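Local coordinates for protein beta-galactosidase (Geobacillus stearothermophilus, PDB 4OIF) that probably hydrolyses terminal non-reducing beta-D-galactose residues of beta-D-galactosides, as a zinc-containing homotrimer of glycoside hydrolase family 42, at residues 59-62 and 63-66; 133-136 and 137-141; 68-71 and 72-76. All blocks are in the same frame, centred on the assembly; numbering follows the deposited sequence.

Contact 1: 59-62 and 63-66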
loop_
_atom_site.group_PDB
_atom_site.type_symbol
_atom_site.label_atom_id
_atom_site.label_comp_id
_atom_site.label_asym_id
_atom_site.label_seq_id
_atom_site.Cartn_x
_atom_site.Cartn_y
_atom_site.Cartn_z
ATOM N N GLU A 59 -16.402 38.099 0.248
ATOM C CA GLU A 59 -15.919 38.732 1.465
ATOM C C GLU A 59 -14.404 38.558 1.519
ATOM O O GLU A 59 -13.887 37.705 2.237
ATOM C CB GLU A 59 -16.612 38.128 2.694
ATOM C CG GLU A 59 -16.400 38.880 4.002
ATOM C CD GLU A 59 -17.164 38.263 5.180
ATOM O OE1 GLU A 59 -17.761 37.179 5.006
ATOM O OE2 GLU A 59 -17.160 38.863 6.278
ATOM N N PRO A 60 -13.687 39.360 0.727
ATOM C CA PRO A 60 -12.237 39.231 0.582
ATOM C C PRO A 60 -11.509 39.360 1.919
ATOM O O PRO A 60 -10.544 38.642 2.180
ATOM C CB PRO A 60 -11.884 40.377 -0.371
ATOM C CG PRO A 60 -13.040 41.272 -0.347
ATOM C CD PRO A 60 -14.218 40.413 -0.145
ATOM N N GLU A 61 -11.986 40.267 2.761
ATOM C CA GLU A 61 -11.562 40.319 4.150
ATOM C C GLU A 61 -12.805 40.362 5.025
ATOM O O GLU A 61 -13.889 40.660 4.523
ATOM C CB GLU A 61 -10.660 41.531 4.389
ATOM C CG GLU A 61 -9.372 41.448 3.593
ATOM C CD GLU A 61 -8.720 42.786 3.397
ATOM O OE1 GLU A 61 -9.281 43.798 3.880
ATOM O OE2 GLU A 61 -7.645 42.818 2.754
ATOM N N GLU A 62 -12.660 40.067 6.317
ATOM C CA GLU A 62 -13.820 39.989 7.206
ATOM C C GLU A 62 -14.611 41.311 7.250
ATOM O O GLU A 62 -14.037 42.389 7.411
ATOM C CB GLU A 62 -13.383 39.578 8.611
ATOM C CG GLU A 62 -14.520 39.042 9.486
ATOM C CD GLU A 62 -14.026 38.478 10.800
ATOM O OE1 GLU A 62 -12.805 38.549 11.049
ATOM O OE2 GLU A 62 -14.851 37.959 11.584
ATOM N N GLY A 63 -15.930 41.212 7.061
ATOM C CA GLY A 63 -16.821 42.361 7.138
ATOM C C GLY A 63 -16.722 43.312 5.960
ATOM O O GLY A 63 -17.352 44.366 5.941
ATOM N N VAL A 64 -15.923 42.927 4.976
ATOM C CA VAL A 64 -15.677 43.736 3.795
ATOM C C VAL A 64 -16.232 43.024 2.569
ATOM O O VAL A 64 -15.649 42.048 2.103
ATOM C CB VAL A 64 -14.176 43.979 3.607
ATOM C CG1 VAL A 64 -13.928 44.893 2.432
ATOM C CG2 VAL A 64 -13.563 44.531 4.886
ATOM N N TYR A 65 -17.348 43.510 2.037
ATOM C CA TYR A 65 -18.059 42.766 0.996
ATOM C C TYR A 65 -17.907 43.325 -0.406
ATOM O O TYR A 65 -17.728 44.528 -0.614
ATOM C CB TYR A 65 -19.540 42.668 1.345
ATOM C CG TYR A 65 -19.755 41.996 2.672
ATOM C CD1 TYR A 65 -19.648 40.609 2.794
ATOM C CD2 TYR A 65 -20.038 42.744 3.815
ATOM C CE1 TYR A 65 -19.819 39.984 4.019
ATOM C CE2 TYR A 65 -20.217 42.129 5.050
ATOM C CZ TYR A 65 -20.106 40.750 5.146
ATOM O OH TYR A 65 -20.292 40.135 6.364
ATOM N N ARG A 66 -17.977 42.408 -1.362
ATOM C CA ARG A 66 -17.848 42.714 -2.772
ATOM C C ARG A 66 -18.924 41.980 -3.545
ATOM O O ARG A 66 -18.637 40.951 -4.153
ATOM C CB ARG A 66 -16.475 42.303 -3.294
ATOM C CG ARG A 66 -15.326 43.110 -2.740
ATOM C CD ARG A 66 -15.281 44.498 -3.344
ATOM N NE ARG A 66 -14.119 45.229 -2.848
ATOM C CZ ARG A 66 -14.134 46.058 -1.806
ATOM N NH1 ARG A 66 -15.263 46.286 -1.142
ATOM N NH2 ARG A 66 -13.014 46.666 -1.435
HETATM O O HOH W 1 -20.149 37.528 5.862
#
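E59 runs alongside Y65, both side chains directed to the same end. The carboxylate plane of E59 is turned 36° from the phenol ring, and CD of E59 comes 3.4 Å from CE1 of Y65. An extended chain, with chi1 at -169°, carries the E59 carboxylate alongside the ring and within reach of the turn. There OE2 of E59 accepts the N-H of G63 at 2.8 Å, nearly straight at 170°, through its anti lone pair. A water in the plane of the ring joins the two ends. It donates to OE1 of E59 at 2.6 Å and is hydrogen-bonded to OH of Y65 at 2.7 Å.

Residues E61 to V64 form a type II turn, closed by N of V64 on O of E61 at 3.1 Å. G63 has the positive phi expected at this place. Outside the turn, the R66 side chain passes P60 almost perpendicularly, with CG of R66 3.8 Å from CG of P60.

OE1 of E59 also accepts the indole N-H of W55. The buried carboxylate therefore has donors on both oxygens, which fix its rotation and would favour the charged form.

Contact 2: 133-136 and 137-141; sequences TQHI and NRLLA
N of N137 donates to O of T133 at 2.9 Å, with an angle of 160° at the hydrogen. The same carbonyl also faces the side chain of N137. With chi1 at -70°, CG of N137 lies beside its backbone N and the carboxamide is turned back toward the T133 carbonyl. OD1 of N137 then lies 3.0 Å from O of T133, two acceptors close together. OD1 also comes 3.8 Å from CG2 of I136. ND2 of N137 donates outward to E239 on helix 218-246.

On another side of the helix, L139 lies over one face of the H135 imidazole. Its CG is 4.0 Å above the ring plane and offset toward the rim. CD1 of L139 is 3.9 Å from NE2 of H135. With CG anti to the backbone N (chi1 -180°), the H135 ring stands out from the helix, and its NE2 end comes near L139. Both side chains also touch Y65.

Q134 and R138 are one turn apart. OE1 of Q134 is at the edge of the R138 guanidinium, but 4.5 Å from NH2. A water donates to this OE1 at 3.0 Å. The same water lies near NE of R138, but so close that a bond there is doubtful. The other end of the Q134 amide, NE2, donates to O of N238. On the buried side, CG of L140 packs 3.5 Å from O of I136, and I136 itself touches W55.

The bond from ND2 to E239 sets which way the N137 amide is turned, which leaves OD1 facing O of T133. That bond and the one from Q134 tie this helix to helix 218-246. The nearby R138 would tend to disfavour a protonated H135.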
loop_
_atom_site.group_PDB
_atom_site.type_symbol
_atom_site.label_atom_id
_atom_site.label_comp_id
_atom_site.label_asym_id
_atom_site.label_seq_id
_atom_site.Cartn_x
_atom_site.Cartn_y
_atom_site.Cartn_z
ATOM N N THR A 133 -21.414 31.190 8.232
ATOM C CA THR A 133 -22.070 30.680 7.039
ATOM C C THR A 133 -23.539 31.086 7.041
ATOM O O THR A 133 -24.068 31.523 6.013
ATOM C CB THR A 133 -21.946 29.148 6.906
ATOM O OG1 THR A 133 -22.523 28.515 8.050
ATOM C CG2 THR A 133 -20.482 28.738 6.774
ATOM N N GLN A 134 -24.210 30.969 8.186
ATOM C CA GLN A 134 -25.594 31.416 8.207
ATOM C C GLN A 134 -25.707 32.895 7.849
ATOM O O GLN A 134 -26.625 33.294 7.144
ATOM C CB GLN A 134 -26.250 31.174 9.555
ATOM C CG GLN A 134 -27.764 31.335 9.463
ATOM C CD GLN A 134 -28.462 31.341 10.803
ATOM O OE1 GLN A 134 -28.681 32.396 11.396
ATOM N NE2 GLN A 134 -28.841 30.161 11.275
ATOM N N HIS A 135 -24.764 33.709 8.311
ATOM C CA HIS A 135 -24.846 35.146 8.070
ATOM C C HIS A 135 -24.628 35.512 6.600
ATOM O O HIS A 135 -25.386 36.305 6.017
ATOM C CB HIS A 135 -23.837 35.895 8.930
ATOM C CG HIS A 135 -23.876 37.377 8.729
ATOM N ND1 HIS A 135 -25.006 38.130 8.973
ATOM C CD2 HIS A 135 -22.940 38.242 8.268
ATOM C CE1 HIS A 135 -24.758 39.395 8.690
ATOM N NE2 HIS A 135 -23.511 39.491 8.263
ATOM N N ILE A 136 -23.590 34.956 5.989
ATOM C CA ILE A 136 -23.411 35.254 4.581
ATOM C C ILE A 136 -24.581 34.671 3.751
ATOM O O ILE A 136 -25.016 35.272 2.759
ATOM C CB ILE A 136 -22.056 34.753 4.073
ATOM C CG1 ILE A 136 -21.771 35.347 2.696
ATOM C CG2 ILE A 136 -21.980 33.234 4.064
ATOM C CD1 ILE A 136 -20.321 35.274 2.323
ATOM N N ASN A 137 -25.128 33.535 4.168
ATOM C CA ASN A 137 -26.317 33.038 3.498
ATOM C C ASN A 137 -27.424 34.071 3.583
ATOM O O ASN A 137 -28.110 34.355 2.592
ATOM C CB ASN A 137 -26.766 31.719 4.100
ATOM C CG ASN A 137 -25.819 30.598 3.774
ATOM O OD1 ASN A 137 -24.750 30.827 3.214
ATOM N ND2 ASN A 137 -26.191 29.382 4.129
ATOM N N ARG A 138 -27.557 34.683 4.755
ATOM C CA ARG A 138 -28.554 35.726 4.931
ATOM C C ARG A 138 -28.316 36.934 4.016
ATOM O O ARG A 138 -29.256 37.434 3.416
ATOM C CB ARG A 138 -28.603 36.171 6.381
ATOM C CG ARG A 138 -29.617 37.257 6.653
ATOM C CD ARG A 138 -29.747 37.489 8.132
ATOM N NE ARG A 138 -30.237 36.299 8.819
ATOM C CZ ARG A 138 -31.522 35.967 8.889
ATOM N NH1 ARG A 138 -32.437 36.738 8.311
ATOM N NH2 ARG A 138 -31.892 34.867 9.534
ATOM N N LEU A 139 -27.075 37.403 3.900
ATOM C CA LEU A 139 -26.802 38.535 3.012
ATOM C C LEU A 139 -27.184 38.164 1.586
ATOM O O LEU A 139 -27.784 38.967 0.856
ATOM C CB LEU A 139 -25.326 38.967 3.077
ATOM C CG LEU A 139 -24.854 39.553 4.419
ATOM C CD1 LEU A 139 -23.368 39.902 4.396
ATOM C CD2 LEU A 139 -25.673 40.767 4.816
ATOM N N LEU A 140 -26.850 36.936 1.196
ATOM C CA LEU A 140 -27.183 36.478 -0.147
ATOM C C LEU A 140 -28.693 36.485 -0.382
ATOM O O LEU A 140 -29.147 37.031 -1.391
ATOM C CB LEU A 140 -26.617 35.082 -0.406
ATOM C CG LEU A 140 -25.124 35.011 -0.750
ATOM C CD1 LEU A 140 -24.651 33.577 -0.684
ATOM C CD2 LEU A 140 -24.814 35.635 -2.115
ATOM N N ALA A 141 -29.469 35.904 0.534
ATOM C CA ALA A 141 -30.921 35.873 0.343
ATOM C C ALA A 141 -31.508 37.288 0.373
ATOM O O ALA A 141 -32.435 37.592 -0.369
ATOM C CB ALA A 141 -31.603 34.982 1.385
HETATM O O HOH W 2 -28.580 35.161 10.152
#

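Contact 3: 68-71 and 72-76; sequences EWLD and KVFDD
The indole of W69 meets V73 at its edge. CG2 of V73 lies near the ring plane, 4.2 Å from CE3 of W69, and the two side chains run side by side. One face of the indole carries L70, whose CB is 3.8 Å above the plane and toward the rim.

The F74 ring is met in its plane by O of L70, which is 3.3 Å from CD1 of F74. That oxygen also accepts the backbone N-H of F74 at 2.9 Å. The side chains of L70 and F74 run abreast, and CD1 of L70 touches CE1 of F74 at 3.5 Å. L70 has CG anti to its backbone N (chi1 176°), which puts its CD1 against CE1 and CD1 of F74, while CD2 is left for L140. Around these rings, NE1 of W69 donates to O of A57, Y144 stacks on F74, and H147 meets F74 edge to face.

V73 is also held close to the preceding turn, with CG2 at 3.4 Å from O of W69. The exposed K72 makes a salt bridge from NZ to OD2 of D76 at 3.0 Å, through the syn lone pair. The aspartates D71 and D75 keep their carboxylates well apart. OD2 of D71 makes a salt bridge with R143 and OD1 is hydrogen-bonded to Y144; OD1 of D75 is hydrogen-bonded to H147, and OD1 of D76 pairs with R79.

L70 and F74 thus face inward, against helix 127-144 and strand 83-87, while K72 lies at the surface. Helix 68-79 joins the parallel neighbours 47-50 and 83-87. It belongs to a beta-alpha-beta crossover, the repeating unit of the TIM barrel found in family GH42.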
loop_
_atom_site.group_PDB
_atom_site.type_symbol
_atom_site.label_atom_id
_atom_site.label_comp_id
_atom_site.label_asym_id
_atom_site.label_seq_id
_atom_site.Cartn_x
_atom_site.Cartn_y
_atom_site.Cartn_z
ATOM N N GLU A 68 -20.846 43.456 -6.015
ATOM C CA GLU A 68 -21.158 44.113 -7.287
ATOM C C GLU A 68 -20.968 43.174 -8.475
ATOM O O GLU A 68 -21.842 43.096 -9.365
ATOM C CB GLU A 68 -20.315 45.375 -7.466
ATOM C CG GLU A 68 -20.463 46.396 -6.326
ATOM C CD GLU A 68 -19.668 46.012 -5.067
ATOM O OE1 GLU A 68 -18.468 45.669 -5.189
ATOM O OE2 GLU A 68 -20.249 46.043 -3.957
ATOM N N TRP A 69 -19.861 42.433 -8.481
ATOM C CA TRP A 69 -19.599 41.520 -9.595
ATOM C C TRP A 69 -20.725 40.477 -9.724
ATOM O O TRP A 69 -21.131 40.127 -10.836
ATOM C CB TRP A 69 -18.234 40.832 -9.441
ATOM C CG TRP A 69 -18.146 39.937 -8.248
ATOM C CD1 TRP A 69 -17.709 40.277 -6.999
ATOM C CD2 TRP A 69 -18.527 38.561 -8.181
ATOM N NE1 TRP A 69 -17.795 39.200 -6.163
ATOM C CE2 TRP A 69 -18.296 38.132 -6.861
ATOM C CE3 TRP A 69 -19.056 37.654 -9.104
ATOM C CZ2 TRP A 69 -18.561 36.829 -6.441
ATOM C CZ3 TRP A 69 -19.321 36.362 -8.686
ATOM C CH2 TRP A 69 -19.070 35.960 -7.370
ATOM N N LEU A 70 -21.248 40.012 -8.588
ATOM C CA LEU A 70 -22.293 38.998 -8.611
ATOM C C LEU A 70 -23.631 39.625 -9.057
ATOM O O LEU A 70 -24.441 38.971 -9.739
ATOM C CB LEU A 70 -22.409 38.305 -7.243
ATOM C CG LEU A 70 -23.527 37.275 -7.040
ATOM C CD1 LEU A 70 -23.471 36.146 -8.052
ATOM C CD2 LEU A 70 -23.462 36.717 -5.634
ATOM N N ASP A 71 -23.844 40.890 -8.697
ATOM C CA ASP A 71 -25.006 41.640 -9.174
ATOM C C ASP A 71 -25.009 41.636 -10.685
ATOM O O ASP A 71 -26.036 41.347 -11.344
ATOM C CB ASP A 71 -24.980 43.087 -8.703
ATOM C CG ASP A 71 -25.078 43.231 -7.202
ATOM O OD1 ASP A 71 -25.435 42.269 -6.487
ATOM O OD2 ASP A 71 -24.804 44.347 -6.740
ATOM N N LYS A 72 -23.837 41.968 -11.226
ATOM C CA LYS A 72 -23.708 42.056 -12.664
ATOM C C LYS A 72 -23.875 40.682 -13.294
ATOM O O LYS A 72 -24.464 40.575 -14.363
ATOM C CB LYS A 72 -22.379 42.688 -13.074
ATOM C CG LYS A 72 -22.135 42.597 -14.574
ATOM C CD LYS A 72 -21.500 43.850 -15.157
ATOM C CE LYS A 72 -21.313 43.708 -16.666
ATOM N NZ LYS A 72 -20.442 42.542 -17.010
ATOM N N VAL A 73 -23.388 39.635 -12.635
ATOM C CA VAL A 73 -23.618 38.280 -13.143
ATOM C C VAL A 73 -25.122 37.941 -13.221
ATOM O O VAL A 73 -25.585 37.428 -14.245
ATOM C CB VAL A 73 -22.873 37.219 -12.283
ATOM C CG1 VAL A 73 -23.441 35.809 -12.503
ATOM C CG2 VAL A 73 -21.375 37.263 -12.577
ATOM N N PHE A 74 -25.877 38.240 -12.159
ATOM C CA PHE A 74 -27.318 37.944 -12.120
ATOM C C PHE A 74 -28.040 38.671 -13.227
ATOM O O PHE A 74 -28.856 38.079 -13.968
ATOM C CB PHE A 74 -27.945 38.340 -10.784
ATOM C CG PHE A 74 -28.029 37.213 -9.788
ATOM C CD1 PHE A 74 -26.936 36.883 -8.995
ATOM C CD2 PHE A 74 -29.208 36.501 -9.627
ATOM C CE1 PHE A 74 -27.009 35.856 -8.074
ATOM C CE2 PHE A 74 -29.287 35.472 -8.707
ATOM C CZ PHE A 74 -28.180 35.150 -7.925
ATOM N N ASP A 75 -27.722 39.959 -13.349
ATOM C CA ASP A 75 -28.355 40.766 -14.384
ATOM C C ASP A 75 -28.009 40.248 -15.778
ATOM O O ASP A 75 -28.891 40.095 -16.605
ATOM C CB ASP A 75 -27.976 42.239 -14.241
ATOM C CG ASP A 75 -28.725 42.919 -13.103
ATOM O OD1 ASP A 75 -29.675 42.297 -12.567
ATOM O OD2 ASP A 75 -28.371 44.067 -12.746
ATOM N N ASP A 76 -26.735 39.958 -16.016
ATOM C CA ASP A 76 -26.251 39.519 -17.326
ATOM C C ASP A 76 -26.845 38.187 -17.753
ATOM O O ASP A 76 -27.206 37.997 -18.916
ATOM C CB ASP A 76 -24.721 39.395 -17.330
ATOM C CG ASP A 76 -24.033 40.727 -17.412
ATOM O OD1 ASP A 76 -24.723 41.721 -17.684
ATOM O OD2 ASP A 76 -22.803 40.784 -17.230
#

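Overall arrangement
Contacts 1 and 3 follow closely along the chain, their centres about 17 Å apart, and do not otherwise touch. Contact 2, on helix 127-144, meets both. CZ of Y65 in contact 1 packs 3.5 Å from CD1 of L139. CD2 of L140 packs 3.9 Å from CD2 of L70 in contact 3. The centre of contact 2 is about 13 Å from that of contact 1 and 17 Å from that of contact 3. All three lie on one flank of the barrel domain. Contact 2 comes nearest the annotated sites. The side chain of T133 is about 14 Å from the zinc ion, and that of N137 about 11 Å from N157, a predicted substrate-binding residue.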